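Local coordinates for protein putative alpha-N-acetylgalactosaminidase (Bacillus halodurans C-125, PDB 3CC1) that probably releases terminal alpha-linked N-acetylgalactosamine from glycoconjugates by hydrolysis, as a glycosidase built on a TIM barrel followed by a beta-sandwich domain, at residues 269-280 against 308-319; 115-123 against 144-155. All coordinates share one frame; numbering follows the deposited sequence.

Interaction 1: 269-280 against 308-319; sequences WPDCGMLPLGHI and WAICHSPLMFGG. Unlike the reference sequence in segment 269-280: Gly273 (reference Asp). Unlike the reference sequence in segment 308-319: His312 (reference Arg).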
# COMPACT_ATOMS: atom_id res chain seq x y z
N TRP A 269 21.58 15.12 -4.97
CA TRP A 269 21.56 13.73 -5.46
C TRP A 269 20.72 12.95 -4.49
O TRP A 269 20.72 13.28 -3.32
CB TRP A 269 22.94 13.05 -5.45
CG TRP A 269 24.04 13.86 -5.97
CD1 TRP A 269 25.10 14.38 -5.26
CD2 TRP A 269 24.20 14.24 -7.29
NE1 TRP A 269 25.91 15.09 -6.10
CE2 TRP A 269 25.38 15.02 -7.36
CE3 TRP A 269 23.48 14.01 -8.45
CZ2 TRP A 269 25.83 15.54 -8.53
CZ3 TRP A 269 23.94 14.53 -9.60
CH2 TRP A 269 25.09 15.29 -9.63
N PRO A 270 20.08 11.89 -4.98
CA PRO A 270 19.48 10.93 -4.06
C PRO A 270 20.54 10.01 -3.45
O PRO A 270 21.29 9.32 -4.18
CB PRO A 270 18.53 10.13 -4.95
CG PRO A 270 19.27 10.16 -6.33
CD PRO A 270 19.94 11.49 -6.39
N ASP A 271 20.55 9.98 -2.13
CA ASP A 271 21.40 9.06 -1.43
C ASP A 271 20.68 7.76 -1.11
O ASP A 271 19.81 7.74 -0.24
CB ASP A 271 21.91 9.71 -0.14
CG ASP A 271 23.02 8.87 0.52
OD1 ASP A 271 23.44 7.81 -0.06
OD2 ASP A 271 23.48 9.26 1.62
N CYS A 272 21.09 6.68 -1.78
CA CYS A 272 20.45 5.38 -1.65
C CYS A 272 21.07 4.54 -0.55
O CYS A 272 20.52 3.51 -0.15
CB CYS A 272 20.49 4.62 -2.97
SG CYS A 272 19.46 5.43 -4.22
N GLY A 273 22.20 4.99 -0.05
CA GLY A 273 22.89 4.31 1.00
C GLY A 273 24.30 3.87 0.66
O GLY A 273 24.70 3.74 -0.49
N MSE A 274 25.07 3.61 1.70
CA MSE A 274 26.42 3.13 1.50
C MSE A 274 26.36 1.71 0.93
O MSE A 274 25.36 1.00 1.09
CB MSE A 274 27.20 3.25 2.80
CG MSE A 274 27.51 4.78 3.18
SE MSE A 274 28.07 4.79 4.96
CE MSE A 274 26.81 3.74 6.00
N LEU A 275 27.39 1.33 0.17
CA LEU A 275 27.45 0.00 -0.49
C LEU A 275 27.96 -1.10 0.44
O LEU A 275 29.15 -1.13 0.75
CB LEU A 275 28.32 0.05 -1.76
CG LEU A 275 28.11 1.30 -2.64
CD1 LEU A 275 29.21 1.38 -3.76
CD2 LEU A 275 26.65 1.32 -3.19
N PRO A 276 27.05 -2.00 0.93
CA PRO A 276 27.51 -3.07 1.80
C PRO A 276 28.02 -4.23 0.97
O PRO A 276 27.33 -5.23 0.74
CB PRO A 276 26.27 -3.44 2.59
CG PRO A 276 25.11 -3.16 1.67
CD PRO A 276 25.60 -2.10 0.67
N LEU A 277 29.26 -4.06 0.54
CA LEU A 277 29.94 -5.00 -0.31
C LEU A 277 31.21 -5.50 0.34
O LEU A 277 31.78 -4.84 1.22
CB LEU A 277 30.27 -4.32 -1.65
CG LEU A 277 29.14 -3.89 -2.58
CD1 LEU A 277 29.69 -3.12 -3.77
CD2 LEU A 277 28.30 -5.07 -3.02
N GLY A 278 31.65 -6.68 -0.09
CA GLY A 278 32.88 -7.26 0.41
C GLY A 278 32.80 -7.55 1.89
O GLY A 278 31.80 -7.99 2.38
N HIS A 279 33.91 -7.29 2.57
CA HIS A 279 34.08 -7.61 4.00
C HIS A 279 33.58 -6.46 4.90
O HIS A 279 34.16 -5.37 4.96
CB HIS A 279 35.54 -7.97 4.27
CG HIS A 279 35.80 -8.55 5.64
ND1 HIS A 279 37.07 -8.63 6.18
CD2 HIS A 279 34.97 -9.06 6.58
CE1 HIS A 279 37.01 -9.19 7.38
NE2 HIS A 279 35.74 -9.45 7.66
N ILE A 280 32.49 -6.75 5.59
CA ILE A 280 31.76 -5.78 6.39
C ILE A 280 31.47 -6.38 7.75
O ILE A 280 31.67 -7.57 7.96
CB ILE A 280 30.43 -5.33 5.68
CG1 ILE A 280 29.51 -6.51 5.38
CG2 ILE A 280 30.72 -4.54 4.41
CD1 ILE A 280 28.22 -6.16 4.59
N TRP A 308 21.66 2.40 -8.17
CA TRP A 308 22.50 3.46 -7.65
C TRP A 308 23.16 4.22 -8.80
O TRP A 308 23.22 5.43 -8.78
CB TRP A 308 23.63 2.92 -6.75
CG TRP A 308 23.36 2.76 -5.25
CD1 TRP A 308 24.17 3.21 -4.25
CD2 TRP A 308 22.28 2.05 -4.59
NE1 TRP A 308 23.66 2.86 -3.02
CE2 TRP A 308 22.51 2.14 -3.20
CE3 TRP A 308 21.14 1.39 -5.03
CZ2 TRP A 308 21.67 1.57 -2.27
CZ3 TRP A 308 20.29 0.81 -4.09
CH2 TRP A 308 20.56 0.91 -2.73
N ALA A 309 23.62 3.50 -9.79
CA ALA A 309 24.23 4.14 -11.00
C ALA A 309 23.23 5.00 -11.76
O ALA A 309 23.47 6.17 -12.00
CB ALA A 309 24.81 3.07 -11.94
N ILE A 310 22.08 4.43 -12.08
CA ILE A 310 21.11 5.06 -12.98
C ILE A 310 20.41 6.24 -12.31
O ILE A 310 19.94 7.13 -13.00
CB ILE A 310 20.07 4.03 -13.49
CG1 ILE A 310 19.44 4.50 -14.82
CG2 ILE A 310 18.98 3.78 -12.43
CD1 ILE A 310 20.12 3.98 -16.03
N CYS A 311 20.40 6.30 -10.98
CA CYS A 311 19.77 7.47 -10.34
C CYS A 311 20.76 8.54 -9.79
O CYS A 311 20.34 9.54 -9.21
CB CYS A 311 18.73 7.03 -9.31
SG CYS A 311 19.40 6.58 -7.76
N HIS A 312 22.05 8.35 -10.05
CA HIS A 312 23.10 9.30 -9.61
C HIS A 312 23.28 9.33 -8.09
O HIS A 312 23.54 10.37 -7.51
CB HIS A 312 22.80 10.72 -10.09
CG HIS A 312 22.96 10.93 -11.57
ND1 HIS A 312 24.09 10.56 -12.26
CD2 HIS A 312 22.15 11.54 -12.47
CE1 HIS A 312 23.97 10.91 -13.53
NE2 HIS A 312 22.81 11.52 -13.68
N SER A 313 23.16 8.19 -7.42
CA SER A 313 23.45 8.14 -6.01
C SER A 313 24.97 8.29 -5.79
O SER A 313 25.78 7.74 -6.59
CB SER A 313 22.97 6.80 -5.42
OG SER A 313 23.15 6.74 -3.99
N PRO A 314 25.38 8.99 -4.72
CA PRO A 314 26.77 8.80 -4.31
C PRO A 314 27.09 7.33 -4.18
O PRO A 314 26.23 6.54 -3.86
CB PRO A 314 26.86 9.48 -2.94
CG PRO A 314 25.69 10.35 -2.85
CD PRO A 314 24.64 9.86 -3.80
N LEU A 315 28.34 7.00 -4.47
CA LEU A 315 28.84 5.64 -4.39
C LEU A 315 29.87 5.60 -3.27
O LEU A 315 31.03 5.96 -3.48
CB LEU A 315 29.50 5.22 -5.73
CG LEU A 315 28.58 5.21 -6.96
CD1 LEU A 315 29.33 4.69 -8.27
CD2 LEU A 315 27.28 4.41 -6.72
N MSE A 316 29.45 5.17 -2.09
CA MSE A 316 30.35 5.04 -0.94
C MSE A 316 30.52 3.58 -0.54
O MSE A 316 29.64 3.02 0.11
CB MSE A 316 29.81 5.83 0.25
CG MSE A 316 29.87 7.32 0.03
SE MSE A 316 31.70 8.06 0.15
CE MSE A 316 31.29 9.03 -1.23
N PHE A 317 31.65 3.00 -0.84
CA PHE A 317 31.94 1.64 -0.52
C PHE A 317 32.13 1.45 0.96
O PHE A 317 32.89 2.13 1.55
CB PHE A 317 33.19 1.21 -1.25
CG PHE A 317 33.49 -0.24 -1.16
CD1 PHE A 317 34.26 -0.74 -0.18
CD2 PHE A 317 33.04 -1.11 -2.11
CE1 PHE A 317 34.55 -2.05 -0.12
CE2 PHE A 317 33.34 -2.43 -2.06
CZ PHE A 317 34.08 -2.90 -1.07
N GLY A 318 31.46 0.47 1.53
CA GLY A 318 31.44 0.31 2.98
C GLY A 318 32.21 -0.87 3.54
O GLY A 318 32.31 -1.05 4.77
N GLY A 319 32.78 -1.66 2.64
CA GLY A 319 33.66 -2.76 3.01
C GLY A 319 35.09 -2.34 3.30
O GLY A 319 35.52 -1.21 3.01
O HOH W 1 26.68 5.13 -1.61
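Trp308, in the last turn of its helix, receives Cys272 over one face of the indole: CB stands 3.3 Å from the centroid of the six-membered ring, a CH-pi contact, and SG of Cys272 follows over the same ring. At the ring's edge NE1 donates to Gly273 O at 2.9 Å, nearly straight and close to the indole plane, so face and edge together fix how the indole is turned. Leu275 CD2 also reaches the pyrrole side of the ring, near CD1. Cys311 SG meets Cys272 SG at 3.7 Å, a van der Waals contact between sulfurs, while Pro270 CG leans on the carbonyl of Cys311. His312 ends the helix in a Schellman motif; its CB lies against the Trp269 ring, while ND1 of its own ring is hydrogen-bonded to the backbone O of Asn341. Ser313 has OG anti to its backbone N (chi1 -176°), which sends the hydroxyl across to accept the N-H of Cys272 at 3.0 Å. A water links Gly273 O, Pro314 O and Met316 N, donating to both carbonyls and accepting from the N-H, which gives Gly273 O a second donor. Selenomethionine Met316 offers its carbonyl to Leu275 N at 2.8 Å, and its CB touches CG of selenomethionine Met274. Beside it, the Phe317 ring takes Leu277 CB obliquely at CE2, 3.6 Å away. Gly318 N donates to Leu275 O, the second bond of a single backbone bridge between Leu275 and Phe317, and Gly319 CA makes a CA-H...O contact with Leu277 O. In the barrel, strand 315-317 runs parallel beside strand 14-17, and Gly319 O accepts a hydrogen bond from Trp16 NE1. Helix 247-262 packs on Trp308, Cys272 and Pro270, Met304 of helix 298-310 meets Leu275 and Leu277, and helix 335-343 backs Leu315.

Interaction 2: 115-123 against 144-155; sequences MRGIPRQAV and SICPWNTDMYGV
Arg120 lies across Tyr153, and its side chain can be followed outward atom by atom. CB touches the ring at CE2. CG sits over the face, 3.6 Å from the centroid of the Tyr153 ring, as a CH-pi contact, and CD passes between Tyr153 CZ and the carbonyl of Thr150. From CG to NE the chain is extended, which carries the guanidinium along the phenol with the two planes only 8° apart; Tyr153 CE1 is over one of its faces and Thr150 O over the other. Arg120 NE donates to Met152 O at 3.2 Å, straight and in the guanidinium plane, though it meets that oxygen from above the carbonyl plane. NH2 ends beside Ile145 CG2 and holds a water that also takes the N-H of Cys146. The backbones pair as well: Ile118 and Tyr153 are an antiparallel hydrogen-bonded pair, each N donating to the other's O, and Arg120 N reaches Asp151 O at 3.0 Å. At the far end Arg116 grips Ser144 OG with both NH1 and NH2, while its charge is met by Glu198 and Asp185. Selenomethionine Met115 brings SE to Trp148 CH2 at 3.6 Å, a Met-aromatic contact, and Arg190 of the second subunit makes a cation-pi contact with Trp148. Strands 118-119, 152-155 and 140-141 form a small antiparallel sheet following barrel strand 109-115; helix 162-175 packs on Ile118 and Val155.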
# COMPACT_ATOMS: atom_id res chain seq x y z
N MSE A 115 27.46 15.11 13.79
CA MSE A 115 26.11 15.21 14.28
C MSE A 115 25.71 16.68 14.38
O MSE A 115 26.51 17.56 14.75
CB MSE A 115 26.01 14.59 15.67
CG MSE A 115 26.39 13.13 15.70
SE MSE A 115 25.05 11.97 14.91
CE MSE A 115 23.50 12.48 16.00
N ARG A 116 24.49 16.95 13.97
CA ARG A 116 23.90 18.25 14.15
C ARG A 116 23.99 18.67 15.60
O ARG A 116 23.72 17.88 16.50
CB ARG A 116 22.42 18.17 13.78
CG ARG A 116 21.64 19.45 13.99
CD ARG A 116 20.13 19.21 13.83
NE ARG A 116 19.58 18.30 14.82
CZ ARG A 116 18.98 18.69 15.95
NH1 ARG A 116 18.88 19.96 16.25
NH2 ARG A 116 18.51 17.80 16.79
N GLY A 117 24.28 19.96 15.79
CA GLY A 117 24.19 20.60 17.11
C GLY A 117 25.51 20.88 17.80
O GLY A 117 26.56 21.09 17.18
N ILE A 118 25.42 20.88 19.12
CA ILE A 118 26.53 21.22 19.97
C ILE A 118 26.58 20.17 21.09
O ILE A 118 25.55 19.71 21.54
CB ILE A 118 26.31 22.64 20.59
CG1 ILE A 118 27.52 23.09 21.40
CG2 ILE A 118 25.02 22.69 21.45
CD1 ILE A 118 27.51 24.58 21.80
N PRO A 119 27.77 19.75 21.51
CA PRO A 119 27.75 18.62 22.41
C PRO A 119 27.07 18.92 23.73
O PRO A 119 27.19 20.00 24.25
CB PRO A 119 29.25 18.35 22.64
CG PRO A 119 29.90 18.84 21.39
CD PRO A 119 29.14 20.09 21.06
N ARG A 120 26.39 17.94 24.28
CA ARG A 120 25.78 18.14 25.56
C ARG A 120 26.85 18.46 26.61
O ARG A 120 26.61 19.14 27.59
CB ARG A 120 25.03 16.86 25.96
CG ARG A 120 23.85 16.54 25.05
CD ARG A 120 22.96 15.54 25.76
NE ARG A 120 21.95 15.04 24.85
CZ ARG A 120 21.01 14.18 25.22
NH1 ARG A 120 20.92 13.79 26.47
NH2 ARG A 120 20.16 13.71 24.33
N GLN A 121 28.02 17.89 26.39
CA GLN A 121 29.19 18.06 27.24
C GLN A 121 29.65 19.54 27.27
O GLN A 121 30.08 20.04 28.32
CB GLN A 121 30.30 17.17 26.74
CG GLN A 121 31.52 17.16 27.63
CD GLN A 121 32.53 16.09 27.16
OE1 GLN A 121 32.21 14.92 27.09
NE2 GLN A 121 33.75 16.51 26.86
N ALA A 122 29.52 20.22 26.13
CA ALA A 122 29.78 21.66 26.04
C ALA A 122 28.74 22.42 26.85
O ALA A 122 29.05 23.40 27.51
CB ALA A 122 29.81 22.12 24.57
N VAL A 123 27.51 21.97 26.82
CA VAL A 123 26.44 22.67 27.53
C VAL A 123 26.69 22.51 29.03
O VAL A 123 26.65 23.47 29.79
CB VAL A 123 25.04 22.20 27.07
CG1 VAL A 123 23.97 22.78 27.97
CG2 VAL A 123 24.80 22.58 25.58
N SER A 144 15.81 20.10 21.96
CA SER A 144 16.09 19.53 20.64
C SER A 144 17.15 18.44 20.81
O SER A 144 18.32 18.71 21.02
CB SER A 144 16.60 20.59 19.68
OG SER A 144 16.87 20.04 18.41
N ILE A 145 16.72 17.19 20.80
CA ILE A 145 17.66 16.10 20.95
C ILE A 145 17.53 15.15 19.78
O ILE A 145 16.62 15.25 18.99
CB ILE A 145 17.42 15.34 22.26
CG1 ILE A 145 16.06 14.75 22.23
CG2 ILE A 145 17.52 16.25 23.50
CD1 ILE A 145 16.06 13.45 22.78
N CYS A 146 18.46 14.22 19.68
CA CYS A 146 18.44 13.23 18.64
C CYS A 146 18.00 11.94 19.31
O CYS A 146 18.57 11.57 20.33
CB CYS A 146 19.83 13.04 18.04
SG CYS A 146 19.90 11.62 16.91
N PRO A 147 16.94 11.29 18.78
CA PRO A 147 16.44 10.15 19.51
C PRO A 147 17.31 8.92 19.44
O PRO A 147 17.10 8.03 20.21
CB PRO A 147 15.08 9.86 18.85
CG PRO A 147 15.12 10.50 17.59
CD PRO A 147 16.01 11.68 17.71
N TRP A 148 18.31 8.88 18.57
CA TRP A 148 19.11 7.67 18.40
C TRP A 148 20.56 7.82 18.87
O TRP A 148 21.38 6.89 18.75
CB TRP A 148 19.04 7.19 16.94
CG TRP A 148 19.18 8.20 15.88
CD1 TRP A 148 18.17 8.85 15.23
CD2 TRP A 148 20.39 8.65 15.26
NE1 TRP A 148 18.67 9.68 14.28
CE2 TRP A 148 20.03 9.59 14.27
CE3 TRP A 148 21.75 8.37 15.46
CZ2 TRP A 148 20.97 10.24 13.47
CZ3 TRP A 148 22.69 9.02 14.65
CH2 TRP A 148 22.29 9.94 13.66
N ASN A 149 20.84 8.98 19.45
CA ASN A 149 22.19 9.32 19.90
C ASN A 149 22.25 10.50 20.86
O ASN A 149 21.82 11.61 20.54
CB ASN A 149 23.04 9.62 18.66
CG ASN A 149 24.38 10.21 19.01
OD1 ASN A 149 24.48 11.41 19.31
ND2 ASN A 149 25.42 9.38 18.95
N THR A 150 22.84 10.25 22.03
CA THR A 150 22.87 11.23 23.13
C THR A 150 23.99 12.31 23.06
O THR A 150 24.16 13.08 24.00
CB THR A 150 23.02 10.53 24.52
OG1 THR A 150 24.18 9.68 24.49
CG2 THR A 150 21.82 9.66 24.85
N ASP A 151 24.73 12.39 21.96
CA ASP A 151 25.96 13.20 21.95
C ASP A 151 25.68 14.72 22.04
O ASP A 151 26.42 15.47 22.65
CB ASP A 151 26.80 12.93 20.67
CG ASP A 151 27.47 11.56 20.65
OD1 ASP A 151 27.62 10.92 21.73
OD2 ASP A 151 27.87 11.15 19.51
N MSE A 152 24.63 15.16 21.38
CA MSE A 152 24.41 16.59 21.13
C MSE A 152 23.06 17.13 21.65
O MSE A 152 22.11 16.38 21.91
CB MSE A 152 24.47 16.91 19.63
CG MSE A 152 25.47 16.12 18.76
SE MSE A 152 27.30 16.48 19.24
CE MSE A 152 27.69 18.00 18.07
N TYR A 153 23.00 18.44 21.76
CA TYR A 153 21.75 19.20 21.76
C TYR A 153 21.75 20.01 20.47
O TYR A 153 22.81 20.31 19.90
CB TYR A 153 21.67 20.18 22.93
CG TYR A 153 21.48 19.53 24.29
CD1 TYR A 153 20.38 18.73 24.55
CD2 TYR A 153 22.39 19.75 25.32
CE1 TYR A 153 20.20 18.18 25.81
CE2 TYR A 153 22.22 19.20 26.57
CZ TYR A 153 21.13 18.42 26.81
OH TYR A 153 20.97 17.84 28.05
N GLY A 154 20.56 20.33 19.99
CA GLY A 154 20.39 21.33 18.97
C GLY A 154 20.95 22.68 19.34
O GLY A 154 20.99 23.07 20.50
N VAL A 155 21.38 23.39 18.32
CA VAL A 155 21.73 24.79 18.42
C VAL A 155 20.49 25.59 18.02
O VAL A 155 19.84 25.33 17.00
CB VAL A 155 22.93 25.13 17.53
CG1 VAL A 155 23.16 26.63 17.46
CG2 VAL A 155 24.19 24.41 18.03
O HOH W 2 20.71 13.98 21.43
O HOH W 3 28.24 15.40 24.77

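Interaction 2 closes in the chain before interaction 1 opens, and the two do not touch: their centres are 27 Å apart and their nearest atoms about 11 Å. Both involve parallel strands of the same barrel sheet, 109-115 leading into interaction 2 and 315-317 lying within interaction 1, near the centre of the chain. Each reaches the carboxyl end of its strand, the side where TIM-barrel enzymes keep their active sites. Small molecules probably from the crystallisation liquor lie beside both: triethylene glycol about 3 Å from the His279 side chain, sulfate about 4 Å from that of Trp148. The hexaoxaicosanediol pocket, which includes Tyr369 and Phe398, uses residues of neither.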